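Local structure of outer membrane usher protein PapC (Escherichia coli, 3L48) at residues I64-N69 with L82-Q87. The protein belongs to the outer-membrane usher through which pilus subunits are exported and assembled, the chain here being its C-terminal Ig-fold domain. Residues are numbered along the deposited sequence; the frame is centred on the assembly and turned at random.
Sequences IQCQVN and LPCTPQ
Gln67 and Gln87 bring two amides together, their planes 49° apart. Gln87 lies over one face of the Gln67 amide, its CG 4.0 Å from Gln67 CD, and its NE2 lies over the same face, above the oxygen, 3.7 Å from Gln67 OE1. The Gln87 amide in turn has Gln67 and Ile64 on the same face, with Ile64 CG2 3.6 Å from Gln87 OE1. In Gln67, CG stands beside the backbone N (chi1 -68°) and the chain beyond runs extended, which carries the amide out to Gln87; Gln87, the last residue modelled, is poorly ordered, however. An alanine in place of Gln67 would probably leave the Gln87 amide without its flat neighbour and freer to turn, while the backbone pairing could persist.

That pairing joins Gln67 and Thr85 as a single antiparallel hydrogen-bonded pair. Gln67 N donates to Thr85 O at 2.9 Å, nearly straight at the hydrogen but from well above the carbonyl plane, and Thr85 N returns a bond to Gln67 O. Farther along, a water accepts from Asn69 N and donates to Pro83 O, prolonging the link where the strands diverge. Val68 adds apolar packing: its CG1 packs 3.8 Å from Cys84 CB, and its CG2 meets Leu82 CD1 at 4.0 Å.

Gln65 and Cys66 together face Val58 as a classic beta bulge, and Cys66 is joined to Cys84 by a disulfide whose fine geometry is doubtful because both cysteines have alternate conformers. The strands are edges of different sheets: 64-69 borders 55-59, and 78-84 borders 10-16. One covalent bond, two direct hydrogen bonds and a water bridge thus tie the two sheets of the Ig fold together and anchor the C-terminal tail.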
ATOM      1  N   ILE A  64      -7.145   0.240 -10.676  1.00 30.74           N
ATOM      2  CA  ILE A  64      -5.844  -0.065 -10.101  1.00 34.13           C
ATOM      3  C   ILE A  64      -4.830   0.884 -10.723  1.00 36.10           C
ATOM      4  O   ILE A  64      -4.594   0.845 -11.930  1.00 37.88           O
ATOM      5  CB  ILE A  64      -5.409  -1.512 -10.392  1.00 36.74           C
ATOM      6  CG1 ILE A  64      -6.433  -2.506  -9.841  1.00 36.89           C
ATOM      7  CG2 ILE A  64      -4.035  -1.786  -9.798  1.00 35.79           C
ATOM      8  CD1 ILE A  64      -6.036  -3.953 -10.038  1.00 35.67           C
ATOM      9  N   GLN A  65      -4.238   1.743  -9.900  1.00 34.15           N
ATOM     10  CA  GLN A  65      -3.313   2.754 -10.398  1.00 29.82           C
ATOM     11  C   GLN A  65      -1.863   2.281 -10.351  1.00 28.24           C
ATOM     12  O   GLN A  65      -1.084   2.539 -11.268  1.00 29.08           O
ATOM     13  CB  GLN A  65      -3.484   4.055  -9.611  1.00 29.21           C
ATOM     14  CG  GLN A  65      -4.887   4.637  -9.690  1.00 29.94           C
ATOM     15  CD  GLN A  65      -5.119   5.451 -10.952  1.00 29.91           C
ATOM     16  OE1 GLN A  65      -6.240   5.876 -11.230  1.00 30.92           O
ATOM     17  NE2 GLN A  65      -4.058   5.681 -11.714  1.00 27.26           N
ATOM     18  N   CYS A  66      -1.506   1.588  -9.274  0.59 26.77           N
ATOM     19  CA  CYS A  66      -0.153   1.070  -9.110  0.59 26.52           C
ATOM     20  C   CYS A  66      -0.113  -0.066  -8.097  0.59 25.83           C
ATOM     21  O   CYS A  66      -1.075  -0.290  -7.363  0.59 24.69           O
ATOM     22  CB  CYS A  66       0.813   2.188  -8.708  0.59 25.40           C
ATOM     23  SG  CYS A  66       0.136   3.376  -7.527  0.59 31.72           S
ATOM     24  N   GLN A  67       1.005  -0.782  -8.066  1.00 27.01           N
ATOM     25  CA  GLN A  67       1.160  -1.906  -7.159  1.00 26.71           C
ATOM     26  C   GLN A  67       2.453  -1.810  -6.365  1.00 27.14           C
ATOM     27  O   GLN A  67       3.430  -1.217  -6.822  1.00 22.62           O
ATOM     28  CB  GLN A  67       1.095  -3.229  -7.927  1.00 29.42           C
ATOM     29  CG  GLN A  67      -0.281  -3.517  -8.501  1.00 33.39           C
ATOM     30  CD  GLN A  67      -0.383  -4.877  -9.155  1.00 36.77           C
ATOM     31  OE1 GLN A  67      -1.425  -5.533  -9.083  1.00 39.60           O
ATOM     32  NE2 GLN A  67       0.697  -5.314  -9.793  1.00 32.48           N
ATOM     33  N   VAL A  68       2.439  -2.390  -5.167  1.00 25.29           N
ATOM     34  CA  VAL A  68       3.604  -2.409  -4.298  1.00 25.49           C
ATOM     35  C   VAL A  68       3.925  -3.844  -3.905  1.00 26.37           C
ATOM     36  O   VAL A  68       3.038  -4.689  -3.832  1.00 29.52           O
ATOM     37  CB  VAL A  68       3.370  -1.586  -3.009  1.00 24.93           C
ATOM     38  CG1 VAL A  68       2.963  -0.157  -3.348  1.00 22.84           C
ATOM     39  CG2 VAL A  68       2.316  -2.248  -2.152  1.00 24.25           C
ATOM     40  N   ASN A  69       5.202  -4.112  -3.667  1.00 28.38           N
ATOM     41  CA  ASN A  69       5.632  -5.412  -3.179  1.00 29.89           C
ATOM     42  C   ASN A  69       6.012  -5.319  -1.709  1.00 26.23           C
ATOM     43  O   ASN A  69       7.012  -4.693  -1.354  1.00 24.67           O
ATOM     44  CB  ASN A  69       6.813  -5.932  -4.002  1.00 34.97           C
ATOM     45  CG  ASN A  69       6.491  -6.045  -5.477  1.00 43.55           C
ATOM     46  OD1 ASN A  69       7.246  -5.574  -6.328  1.00 47.49           O
ATOM     47  ND2 ASN A  69       5.360  -6.668  -5.790  1.00 47.16           N
ATOM     48  N   LEU A  82       6.817   2.087   0.685  1.00 15.56           N
ATOM     49  CA  LEU A  82       6.356   1.172  -0.354  1.00 18.60           C
ATOM     50  C   LEU A  82       6.286   1.893  -1.700  1.00 18.70           C
ATOM     51  O   LEU A  82       5.310   2.582  -1.992  1.00 16.06           O
ATOM     52  CB  LEU A  82       4.992   0.574   0.005  1.00 21.79           C
ATOM     53  CG  LEU A  82       4.938  -0.298   1.264  1.00 23.34           C
ATOM     54  CD1 LEU A  82       3.555  -0.896   1.433  1.00 24.87           C
ATOM     55  CD2 LEU A  82       5.986  -1.401   1.205  1.00 20.54           C
ATOM     56  N   PRO A  83       7.342   1.756  -2.513  1.00 19.98           N
ATOM     57  CA  PRO A  83       7.331   2.355  -3.851  1.00 21.22           C
ATOM     58  C   PRO A  83       6.181   1.790  -4.669  1.00 24.85           C
ATOM     59  O   PRO A  83       6.108   0.582  -4.884  1.00 28.93           O
ATOM     60  CB  PRO A  83       8.672   1.912  -4.448  1.00 19.90           C
ATOM     61  CG  PRO A  83       9.547   1.672  -3.266  1.00 20.44           C
ATOM     62  CD  PRO A  83       8.633   1.121  -2.201  1.00 18.62           C
ATOM     63  N   CYS A  84       5.285   2.658  -5.125  0.51 25.33           N
ATOM     64  CA  CYS A  84       4.132   2.213  -5.903  0.51 27.15           C
ATOM     65  C   CYS A  84       4.376   2.359  -7.405  0.51 28.53           C
ATOM     66  O   CYS A  84       4.460   3.470  -7.929  0.51 29.81           O
ATOM     67  CB  CYS A  84       2.871   2.974  -5.488  0.51 27.60           C
ATOM     68  SG  CYS A  84       1.333   2.129  -5.921  0.51 35.68           S
ATOM     69  N   THR A  85       4.487   1.224  -8.088  1.00 27.14           N
ATOM     70  CA  THR A  85       4.800   1.207  -9.507  1.00 30.82           C
ATOM     71  C   THR A  85       3.590   0.791 -10.331  1.00 35.80           C
ATOM     72  O   THR A  85       2.983  -0.251 -10.074  1.00 32.64           O
ATOM     73  CB  THR A  85       5.985   0.269  -9.806  1.00 34.84           C
ATOM     74  OG1 THR A  85       5.654  -1.064  -9.400  1.00 42.84           O
ATOM     75  CG2 THR A  85       7.220   0.724  -9.049  1.00 29.83           C
ATOM     76  N   PRO A  86       3.224   1.625 -11.315  1.00 45.34           N
ATOM     77  CA  PRO A  86       2.159   1.305 -12.268  1.00 48.95           C
ATOM     78  C   PRO A  86       2.386  -0.078 -12.860  1.00 49.72           C
ATOM     79  O   PRO A  86       3.523  -0.420 -13.186  1.00 45.91           O
ATOM     80  CB  PRO A  86       2.331   2.375 -13.348  1.00 50.60           C
ATOM     81  CG  PRO A  86       2.910   3.539 -12.620  1.00 51.98           C
ATOM     82  CD  PRO A  86       3.805   2.958 -11.557  1.00 49.70           C
ATOM     83  N   GLN A  87       1.321  -0.863 -12.985  1.00 55.18           N
ATOM     84  CA  GLN A  87       1.423  -2.222 -13.506  1.00 61.79           C
ATOM     85  C   GLN A  87       2.233  -2.265 -14.797  1.00 61.67           C
ATOM     86  O   GLN A  87       2.022  -3.128 -15.648  1.00 63.18           O
ATOM     87  CB  GLN A  87       0.030  -2.807 -13.741  1.00 67.45           C
ATOM     88  CG  GLN A  87      -0.880  -2.743 -12.527  1.00 69.95           C
ATOM     89  CD  GLN A  87      -2.212  -3.425 -12.769  1.00 74.20           C
ATOM     90  OE1 GLN A  87      -3.198  -2.781 -13.134  1.00 75.94           O
ATOM     91  NE2 GLN A  87      -2.248  -4.737 -12.568  1.00 74.99           N
TER
HETATM   92  O   HOH W   1       6.718  -1.753  -3.439  1.00 35.52           O